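Local atomic coordinates of proteasome activator protein PA26 (Trypanosoma brucei, PDB entry 1YAR), a protein that probably forms heptameric rings that cap the 20S proteasome and open its gate, helping substrates enter the proteolytic chamber. Residues 42-53 with 198-208; 19-30 with 90-101. All blocks are in the same frame, centred on the assembly; numbering follows the deposited sequence.

Interaction 1 of 2, residues 42-53 with 198-208; sequences IEGIAKAAAEAH and LKVELATTHLS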
loop_
_atom_site.group_PDB
_atom_site.type_symbol
_atom_site.label_atom_id
_atom_site.label_comp_id
_atom_site.label_asym_id
_atom_site.label_seq_id
_atom_site.Cartn_x
_atom_site.Cartn_y
_atom_site.Cartn_z
ATOM N N ILE O 42 1.100 107.699 40.917
ATOM C CA ILE O 42 1.416 108.022 39.517
ATOM C C ILE O 42 0.293 108.837 38.865
ATOM O O ILE O 42 0.563 109.865 38.225
ATOM C CB ILE O 42 1.754 106.750 38.698
ATOM C CG1 ILE O 42 3.045 106.090 39.221
ATOM C CG2 ILE O 42 1.954 107.110 37.244
ATOM C CD1 ILE O 42 3.281 104.679 38.628
ATOM N N GLU O 43 -0.943 108.371 39.056
ATOM C CA GLU O 43 -2.168 109.052 38.611
ATOM C C GLU O 43 -2.269 110.481 39.157
ATOM O O GLU O 43 -2.670 111.400 38.441
ATOM C CB GLU O 43 -3.399 108.239 39.039
ATOM C CG GLU O 43 -4.648 108.490 38.208
ATOM C CD GLU O 43 -5.941 108.120 38.928
ATOM O OE1 GLU O 43 -5.894 107.421 39.966
ATOM O OE2 GLU O 43 -7.021 108.537 38.450
ATOM N N GLY O 44 -1.901 110.653 40.423
ATOM C CA GLY O 44 -1.871 111.968 41.080
ATOM C C GLY O 44 -0.884 112.917 40.416
ATOM O O GLY O 44 -1.196 114.086 40.163
ATOM N N ILE O 45 0.311 112.405 40.125
ATOM C CA ILE O 45 1.352 113.178 39.445
ATOM C C ILE O 45 0.892 113.577 38.049
ATOM O O ILE O 45 1.078 114.732 37.656
ATOM C CB ILE O 45 2.693 112.396 39.419
ATOM C CG1 ILE O 45 3.149 112.126 40.858
ATOM C CG2 ILE O 45 3.793 113.176 38.662
ATOM C CD1 ILE O 45 4.216 111.047 41.011
ATOM N N ALA O 46 0.296 112.637 37.315
ATOM C CA ALA O 46 -0.219 112.928 35.970
ATOM C C ALA O 46 -1.215 114.093 35.995
ATOM O O ALA O 46 -1.129 115.019 35.177
ATOM C CB ALA O 46 -0.856 111.691 35.357
ATOM N N LYS O 47 -2.143 114.058 36.952
ATOM C CA LYS O 47 -3.148 115.122 37.085
ATOM C C LYS O 47 -2.536 116.471 37.425
ATOM O O LYS O 47 -2.906 117.485 36.830
ATOM C CB LYS O 47 -4.237 114.737 38.091
ATOM C CG LYS O 47 -5.247 113.760 37.494
ATOM C CD LYS O 47 -6.169 113.153 38.554
ATOM C CE LYS O 47 -6.883 111.908 38.029
ATOM N NZ LYS O 47 -7.439 111.085 39.150
ATOM N N ALA O 48 -1.593 116.474 38.359
ATOM C CA ALA O 48 -0.884 117.686 38.750
ATOM C C ALA O 48 -0.022 118.228 37.598
ATOM O O ALA O 48 0.120 119.443 37.442
ATOM C CB ALA O 48 -0.032 117.421 39.980
ATOM N N ALA O 49 0.550 117.325 36.787
ATOM C CA ALA O 49 1.311 117.756 35.600
ATOM C C ALA O 49 0.392 118.401 34.568
ATOM O O ALA O 49 0.718 119.452 34.040
ATOM C CB ALA O 49 2.107 116.570 34.972
ATOM N N ALA O 50 -0.754 117.782 34.294
ATOM C CA ALA O 50 -1.716 118.337 33.330
ATOM C C ALA O 50 -2.209 119.722 33.756
ATOM O O ALA O 50 -2.306 120.624 32.931
ATOM C CB ALA O 50 -2.891 117.390 33.100
ATOM N N GLU O 51 -2.488 119.875 35.050
ATOM C CA GLU O 51 -2.949 121.136 35.626
ATOM C C GLU O 51 -1.913 122.237 35.358
ATOM O O GLU O 51 -2.250 123.301 34.827
ATOM C CB GLU O 51 -3.216 120.937 37.129
ATOM C CG GLU O 51 -3.301 122.202 37.972
ATOM C CD GLU O 51 -3.662 121.896 39.417
ATOM O OE1 GLU O 51 -4.879 121.963 39.735
ATOM O OE2 GLU O 51 -2.745 121.567 40.226
ATOM N N ALA O 52 -0.654 121.958 35.703
ATOM C CA ALA O 52 0.449 122.882 35.472
ATOM C C ALA O 52 0.586 123.179 33.980
ATOM O O ALA O 52 0.696 124.339 33.589
ATOM C CB ALA O 52 1.738 122.316 36.040
ATOM N N HIS O 53 0.542 122.137 33.144
ATOM C CA HIS O 53 0.600 122.314 31.688
ATOM C C HIS O 53 -0.462 123.300 31.199
ATOM O O HIS O 53 -0.174 124.180 30.376
ATOM C CB HIS O 53 0.417 120.966 30.975
ATOM C CG HIS O 53 0.766 121.006 29.523
ATOM N ND1 HIS O 53 -0.183 120.961 28.525
ATOM C CD2 HIS O 53 1.959 121.116 28.899
ATOM C CE1 HIS O 53 0.413 121.030 27.347
ATOM N NE2 HIS O 53 1.713 121.128 27.546
ATOM N N LEU O 198 4.426 118.255 29.977
ATOM C CA LEU O 198 3.959 117.238 29.014
ATOM C C LEU O 198 4.699 115.917 29.207
ATOM O O LEU O 198 4.081 114.851 29.245
ATOM C CB LEU O 198 4.102 117.729 27.567
ATOM C CG LEU O 198 3.809 116.690 26.469
ATOM C CD1 LEU O 198 2.392 116.114 26.620
ATOM C CD2 LEU O 198 3.986 117.321 25.106
ATOM N N LYS O 199 6.019 115.998 29.327
ATOM C CA LYS O 199 6.873 114.813 29.508
ATOM C C LYS O 199 6.564 114.033 30.783
ATOM O O LYS O 199 6.567 112.807 30.772
ATOM C CB LYS O 199 8.340 115.205 29.462
ATOM C CG LYS O 199 8.767 115.537 28.062
ATOM C CD LYS O 199 10.212 115.907 27.990
ATOM C CE LYS O 199 10.520 116.279 26.552
ATOM N NZ LYS O 199 11.978 116.216 26.271
ATOM N N VAL O 200 6.285 114.747 31.872
ATOM C CA VAL O 200 5.755 114.092 33.076
ATOM C C VAL O 200 4.412 113.395 32.811
ATOM O O VAL O 200 4.218 112.270 33.258
ATOM C CB VAL O 200 5.665 115.067 34.285
ATOM C CG1 VAL O 200 4.994 114.377 35.463
ATOM C CG2 VAL O 200 7.070 115.538 34.680
ATOM N N GLU O 201 3.497 114.040 32.078
ATOM C CA GLU O 201 2.211 113.396 31.738
ATOM C C GLU O 201 2.412 112.099 30.932
ATOM O O GLU O 201 1.772 111.087 31.203
ATOM C CB GLU O 201 1.285 114.300 30.921
ATOM C CG GLU O 201 0.795 115.572 31.601
ATOM C CD GLU O 201 -0.053 116.417 30.652
ATOM O OE1 GLU O 201 0.410 117.510 30.238
ATOM O OE2 GLU O 201 -1.166 115.972 30.280
ATOM N N LEU O 202 3.282 112.166 29.930
ATOM C CA LEU O 202 3.596 111.013 29.087
ATOM C C LEU O 202 4.348 109.935 29.853
ATOM O O LEU O 202 4.015 108.751 29.738
ATOM C CB LEU O 202 4.421 111.453 27.881
ATOM C CG LEU O 202 3.817 112.520 26.961
ATOM C CD1 LEU O 202 4.884 112.959 25.965
ATOM C CD2 LEU O 202 2.545 112.040 26.247
ATOM N N ALA O 203 5.385 110.332 30.598
ATOM C CA ALA O 203 6.174 109.370 31.370
ATOM C C ALA O 203 5.340 108.645 32.427
ATOM O O ALA O 203 5.523 107.442 32.616
ATOM C CB ALA O 203 7.373 110.032 32.002
ATOM N N THR O 204 4.433 109.352 33.115
ATOM C CA THR O 204 3.561 108.673 34.100
ATOM C C THR O 204 2.682 107.608 33.458
ATOM O O THR O 204 2.530 106.512 34.019
ATOM C CB THR O 204 2.671 109.642 34.925
ATOM O OG1 THR O 204 1.986 110.538 34.054
ATOM C CG2 THR O 204 3.524 110.530 35.858
ATOM N N THR O 205 2.117 107.939 32.300
ATOM C CA THR O 205 1.319 106.994 31.515
ATOM C C THR O 205 2.146 105.748 31.162
ATOM O O THR O 205 1.718 104.618 31.410
ATOM C CB THR O 205 0.785 107.700 30.249
ATOM O OG1 THR O 205 -0.215 108.659 30.619
ATOM C CG2 THR O 205 0.019 106.750 29.378
ATOM N N HIS O 206 3.338 105.981 30.614
ATOM C CA HIS O 206 4.264 104.941 30.140
ATOM C C HIS O 206 4.742 104.086 31.317
ATOM O O HIS O 206 4.846 102.861 31.217
ATOM C CB HIS O 206 5.474 105.618 29.500
ATOM C CG HIS O 206 6.365 104.697 28.720
ATOM N ND1 HIS O 206 5.932 104.005 27.608
ATOM C CD2 HIS O 206 7.686 104.411 28.849
ATOM C CE1 HIS O 206 6.939 103.305 27.106
ATOM N NE2 HIS O 206 8.014 103.530 27.839
ATOM N N LEU O 207 5.029 104.753 32.431
ATOM C CA LEU O 207 5.386 104.060 33.670
ATOM C C LEU O 207 4.249 103.158 34.191
ATOM O O LEU O 207 4.505 102.016 34.627
ATOM C CB LEU O 207 5.834 105.064 34.756
ATOM C CG LEU O 207 6.293 104.442 36.097
ATOM C CD1 LEU O 207 7.423 103.386 35.918
ATOM C CD2 LEU O 207 6.749 105.538 37.067
ATOM N N SER O 208 3.014 103.664 34.159
ATOM C CA SER O 208 1.865 102.892 34.632
ATOM C C SER O 208 1.680 101.613 33.803
ATOM O O SER O 208 1.352 100.556 34.345
ATOM C CB SER O 208 0.582 103.730 34.650
ATOM O OG SER O 208 0.093 103.983 33.342
#

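Interaction 2 of 2, residues 19-30 with 90-101; sequences RDSYTETSSFAV and QAETIRTVIAIR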
loop_
_atom_site.group_PDB
_atom_site.type_symbol
_atom_site.label_atom_id
_atom_site.label_comp_id
_atom_site.label_asym_id
_atom_site.label_seq_id
_atom_site.Cartn_x
_atom_site.Cartn_y
_atom_site.Cartn_z
ATOM N N ARG O 19 18.497 83.851 51.364
ATOM C CA ARG O 19 17.122 83.599 50.930
ATOM C C ARG O 19 16.087 83.869 52.024
ATOM O O ARG O 19 14.960 84.277 51.739
ATOM C CB ARG O 19 16.977 82.186 50.339
ATOM C CG ARG O 19 17.782 82.001 49.040
ATOM C CD ARG O 19 17.661 80.623 48.402
ATOM N NE ARG O 19 18.629 80.458 47.312
ATOM C CZ ARG O 19 18.935 79.297 46.743
ATOM N NH1 ARG O 19 18.381 78.172 47.176
ATOM N NH2 ARG O 19 19.835 79.254 45.769
ATOM N N ASP O 20 16.475 83.650 53.279
ATOM C CA ASP O 20 15.621 84.000 54.421
ATOM C C ASP O 20 15.401 85.502 54.571
ATOM O O ASP O 20 14.375 85.915 55.099
ATOM C CB ASP O 20 16.207 83.455 55.741
ATOM C CG ASP O 20 16.084 81.938 55.867
ATOM O OD1 ASP O 20 15.409 81.301 55.028
ATOM O OD2 ASP O 20 16.639 81.289 56.782
ATOM N N SER O 21 16.367 86.293 54.101
ATOM C CA SER O 21 16.342 87.758 54.215
ATOM C C SER O 21 15.563 88.458 53.098
ATOM O O SER O 21 15.104 89.592 53.274
ATOM C CB SER O 21 17.764 88.320 54.285
ATOM O OG SER O 21 18.493 88.044 53.098
ATOM N N TYR O 22 15.442 87.778 51.953
ATOM C CA TYR O 22 14.677 88.257 50.802
ATOM C C TYR O 22 13.815 87.116 50.296
ATOM O O TYR O 22 14.269 86.277 49.525
ATOM C CB TYR O 22 15.642 88.764 49.723
ATOM C CG TYR O 22 16.251 90.099 50.101
ATOM C CD1 TYR O 22 17.419 90.184 50.874
ATOM C CD2 TYR O 22 15.632 91.278 49.712
ATOM C CE1 TYR O 22 17.945 91.435 51.232
ATOM C CE2 TYR O 22 16.147 92.507 50.059
ATOM C CZ TYR O 22 17.287 92.581 50.808
ATOM O OH TYR O 22 17.740 93.840 51.113
ATOM N N THR O 23 12.583 87.061 50.785
ATOM C CA THR O 23 11.698 85.939 50.509
ATOM C C THR O 23 10.623 86.362 49.512
ATOM O O THR O 23 10.525 87.545 49.155
ATOM C CB THR O 23 10.994 85.439 51.809
ATOM O OG1 THR O 23 10.015 86.397 52.188
ATOM C CG2 THR O 23 11.937 85.383 53.025
ATOM N N GLU O 24 9.804 85.400 49.094
ATOM C CA GLU O 24 8.668 85.679 48.216
ATOM C C GLU O 24 7.754 86.746 48.813
ATOM O O GLU O 24 7.145 87.527 48.086
ATOM C CB GLU O 24 7.876 84.410 47.923
ATOM C CG GLU O 24 7.013 84.476 46.660
ATOM C CD GLU O 24 5.672 85.174 46.848
ATOM O OE1 GLU O 24 4.948 84.895 47.845
ATOM O OE2 GLU O 24 5.307 85.992 45.963
ATOM N N THR O 25 7.657 86.770 50.145
ATOM C CA THR O 25 6.835 87.770 50.822
ATOM C C THR O 25 7.320 89.181 50.549
ATOM O O THR O 25 6.505 90.075 50.342
ATOM C CB THR O 25 6.756 87.499 52.345
ATOM O OG1 THR O 25 6.092 86.251 52.548
ATOM C CG2 THR O 25 5.808 88.509 53.009
ATOM N N SER O 26 8.639 89.360 50.533
ATOM C CA SER O 26 9.258 90.655 50.252
ATOM C C SER O 26 8.914 91.154 48.859
ATOM O O SER O 26 8.666 92.343 48.659
ATOM C CB SER O 26 10.785 90.589 50.360
ATOM O OG SER O 26 11.199 89.773 51.438
ATOM N N SER O 27 8.927 90.251 47.884
ATOM C CA SER O 27 8.611 90.662 46.526
ATOM C C SER O 27 7.111 90.831 46.349
ATOM O O SER O 27 6.667 91.818 45.755
ATOM C CB SER O 27 9.214 89.673 45.518
ATOM O OG SER O 27 8.922 88.341 45.893
ATOM N N PHE O 28 6.312 89.899 46.888
ATOM C CA PHE O 28 4.848 90.035 46.848
ATOM C C PHE O 28 4.375 91.342 47.482
ATOM O O PHE O 28 3.486 92.002 46.958
ATOM C CB PHE O 28 4.133 88.842 47.508
ATOM C CG PHE O 28 2.630 88.908 47.418
ATOM C CD1 PHE O 28 1.988 88.969 46.178
ATOM C CD2 PHE O 28 1.847 88.894 48.575
ATOM C CE1 PHE O 28 0.593 89.043 46.072
ATOM C CE2 PHE O 28 0.440 88.952 48.495
ATOM C CZ PHE O 28 -0.194 89.025 47.232
ATOM N N ALA O 29 4.982 91.720 48.601
ATOM C CA ALA O 29 4.629 92.982 49.254
ATOM C C ALA O 29 4.822 94.194 48.323
ATOM O O ALA O 29 4.043 95.153 48.373
ATOM C CB ALA O 29 5.441 93.156 50.539
ATOM N N VAL O 30 5.868 94.154 47.494
ATOM C CA VAL O 30 6.111 95.223 46.526
ATOM C C VAL O 30 4.976 95.254 45.504
ATOM O O VAL O 30 4.394 96.307 45.217
ATOM C CB VAL O 30 7.497 95.061 45.817
ATOM C CG1 VAL O 30 7.614 96.013 44.621
ATOM C CG2 VAL O 30 8.654 95.315 46.796
ATOM N N GLN O 90 12.062 99.453 45.145
ATOM C CA GLN O 90 11.129 98.334 45.206
ATOM C C GLN O 90 11.447 97.280 44.122
ATOM O O GLN O 90 11.415 96.083 44.391
ATOM C CB GLN O 90 9.706 98.861 45.080
ATOM C CG GLN O 90 9.248 99.525 46.415
ATOM C CD GLN O 90 8.156 100.562 46.262
ATOM O OE1 GLN O 90 7.688 100.854 45.156
ATOM N NE2 GLN O 90 7.748 101.146 47.401
ATOM N N ALA O 91 11.777 97.740 42.917
ATOM C CA ALA O 91 12.214 96.827 41.838
ATOM C C ALA O 91 13.457 96.012 42.229
ATOM O O ALA O 91 13.565 94.826 41.905
ATOM C CB ALA O 91 12.481 97.607 40.573
ATOM N N GLU O 92 14.396 96.652 42.932
ATOM C CA GLU O 92 15.622 95.977 43.360
ATOM C C GLU O 92 15.356 94.878 44.384
ATOM O O GLU O 92 16.066 93.878 44.412
ATOM C CB GLU O 92 16.645 96.979 43.894
ATOM C CG GLU O 92 17.213 97.916 42.829
ATOM C CD GLU O 92 18.238 97.258 41.918
ATOM O OE1 GLU O 92 18.752 96.165 42.233
ATOM O OE2 GLU O 92 18.546 97.848 40.860
ATOM N N THR O 93 14.327 95.065 45.219
ATOM C CA THR O 93 13.873 94.012 46.121
ATOM C C THR O 93 13.411 92.799 45.319
ATOM O O THR O 93 13.807 91.672 45.626
ATOM C CB THR O 93 12.751 94.559 47.022
ATOM O OG1 THR O 93 13.311 95.585 47.856
ATOM C CG2 THR O 93 12.225 93.489 47.987
ATOM N N ILE O 94 12.582 93.018 44.297
ATOM C CA ILE O 94 12.123 91.882 43.481
ATOM C C ILE O 94 13.302 91.216 42.786
ATOM O O ILE O 94 13.396 89.994 42.752
ATOM C CB ILE O 94 11.043 92.261 42.464
ATOM C CG1 ILE O 94 9.845 92.912 43.167
ATOM C CG2 ILE O 94 10.599 90.982 41.710
ATOM C CD1 ILE O 94 8.792 93.499 42.215
ATOM N N ARG O 95 14.180 92.050 42.238
ATOM C CA ARG O 95 15.367 91.605 41.544
ATOM C C ARG O 95 16.143 90.649 42.437
ATOM O O ARG O 95 16.499 89.549 42.016
ATOM C CB ARG O 95 16.210 92.832 41.194
ATOM C CG ARG O 95 17.192 92.661 40.080
ATOM C CD ARG O 95 17.311 93.923 39.207
ATOM N NE ARG O 95 18.693 94.211 38.828
ATOM C CZ ARG O 95 19.354 93.593 37.855
ATOM N NH1 ARG O 95 18.762 92.645 37.140
ATOM N NH2 ARG O 95 20.608 93.931 37.587
ATOM N N THR O 96 16.376 91.077 43.681
ATOM C CA THR O 96 17.156 90.317 44.660
ATOM C C THR O 96 16.508 88.966 44.943
ATOM O O THR O 96 17.184 87.958 44.946
ATOM C CB THR O 96 17.299 91.128 45.970
ATOM O OG1 THR O 96 18.121 92.260 45.709
ATOM C CG2 THR O 96 18.105 90.333 47.025
ATOM N N VAL O 97 15.201 88.968 45.176
ATOM C CA VAL O 97 14.451 87.736 45.486
ATOM C C VAL O 97 14.651 86.699 44.373
ATOM O O VAL O 97 14.906 85.499 44.627
ATOM C CB VAL O 97 12.960 88.041 45.675
ATOM C CG1 VAL O 97 12.114 86.761 45.674
ATOM C CG2 VAL O 97 12.726 88.851 46.965
ATOM N N ILE O 98 14.562 87.164 43.132
ATOM C CA ILE O 98 14.840 86.271 41.991
ATOM C C ILE O 98 16.323 85.883 41.860
ATOM O O ILE O 98 16.662 84.691 41.809
ATOM C CB ILE O 98 14.297 86.889 40.680
ATOM C CG1 ILE O 98 12.799 87.188 40.825
ATOM C CG2 ILE O 98 14.550 85.935 39.518
ATOM C CD1 ILE O 98 12.252 88.130 39.744
ATOM N N ALA O 99 17.207 86.877 41.813
ATOM C CA ALA O 99 18.613 86.628 41.503
ATOM C C ALA O 99 19.305 85.679 42.478
ATOM O O ALA O 99 20.170 84.890 42.076
ATOM C CB ALA O 99 19.397 87.935 41.382
ATOM N N ILE O 100 18.925 85.734 43.750
ATOM C CA ILE O 100 19.522 84.836 44.743
ATOM C C ILE O 100 18.906 83.429 44.719
ATOM O O ILE O 100 19.274 82.585 45.545
ATOM C CB ILE O 100 19.468 85.457 46.199
ATOM C CG1 ILE O 100 18.019 85.539 46.700
ATOM C CG2 ILE O 100 20.119 86.830 46.200
ATOM C CD1 ILE O 100 17.862 86.181 48.127
ATOM N N ARG O 101 17.953 83.182 43.814
ATOM C CA ARG O 101 17.427 81.818 43.611
ATOM C C ARG O 101 17.672 81.256 42.203
ATOM O O ARG O 101 17.120 80.217 41.828
ATOM C CB ARG O 101 15.943 81.755 43.961
ATOM C CG ARG O 101 15.654 82.032 45.426
ATOM C CD ARG O 101 14.179 82.219 45.745
ATOM N NE ARG O 101 13.960 82.286 47.198
ATOM C CZ ARG O 101 14.120 83.368 47.960
ATOM N NH1 ARG O 101 14.500 84.536 47.434
ATOM N NH2 ARG O 101 13.893 83.277 49.274
#

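Interaction 1 of 2, residues 42-53 with 198-208
T204 OG1 lies 3.3 Å from A46 CB of the facing helix and has two carbonyl oxygens of its own helix, V200 O and E201 O, each at 2.9 Å. The chi1 of 50° turns OG1 back over these carbonyls, a way to satisfy a hydroxyl buried between helices. The two segments are an antiparallel pair of the PA28-type helical bundle. Their axes pass 8.4 Å apart at 157°. At one end I42 CG2 sits 3.3 Å from T204 O, and the I42 and L207 side chains cross at about a right angle, where I42 CD1 meets L207 CD2. In the middle the I45 and V200 side chains cross in the same way, with I45 CG2 3.6 Å from V200 CG1, and A49 CB touches the same methyl. R79 and L77 of helix 71-99 pack on I45 and V200. E201 is a knob in the hole formed by A46, A49, A50 and H53. Its chain runs extended along A49 and A50, and H85 of a neighbouring subunit packs on it. The carboxylate is turned 59° from the H53 ring. OE2 rests on A50 CB at 3.6 Å. E201 OE1 is buried without a polar partner, 3.5 Å from H53 CB.

Interaction 2 of 2, residues 19-30 with 90-101
R101 grips Y22 O, just past the end of helix 11-21, with both terminal nitrogens. NH1 is the closer, at 2.7 Å, and the oxygen lies in the guanidinium plane. NH2 also reaches R19 O at 2.9 Å, tilted out of that plane. NH1 takes V97 O of its own segment as well, so three carbonyls hold the group. R19 runs past R101 in the opposite direction, with its CG over the centre of the guanidinium face. R19 NE bonds to I100 O at 2.8 Å, and R19 NH2 has N216 of a neighbouring subunit as a further partner. This end is the tightly held one. Next to it, T96 CG2 makes a CH-pi contact over one face of the Y22 ring, 3.8 Å from the centroid. T96 CG2 stands anti to the backbone N (chi1 -68° for OG1), which aims the methyl at the ring. V97 CG2 presses on T23 O at 3.4 Å. Further along, V30 CG1 fits between Q90 CB and I94 CD1, at 3.6 Å from the former. The S26 side is looser. S26 CB comes only to 4.0 Å from T93 CG2, and T25 and A29 on the outer side of the helix are exposed. T23 and S26 form a capping box, with T23 N bonded to S26 OG. It starts helix 24-57 just after Y22, the first residue to leave helical phi/psi, and the helix then packs antiparallel on helix 71-99, as in the PA28-type bundle.

In the fold
Both contacts use helix 24-57. Interaction 2 takes its start and adds the end of helix 11-21 and the turn between them, against the end of helix 71-99 and the residues that follow. Interaction 1 takes a later part of helix 24-57 against helix 183-226. The centres are about 29 Å apart, on opposite sides of the chain's centre. The nearest atoms are about 9 Å apart, so the contacts do not touch. The helices are linked between subunits: H206 ND1 bonds to E92 OE2 of a neighbouring subunit, so helix 183-226 of one copy lies against helix 71-99 of the next.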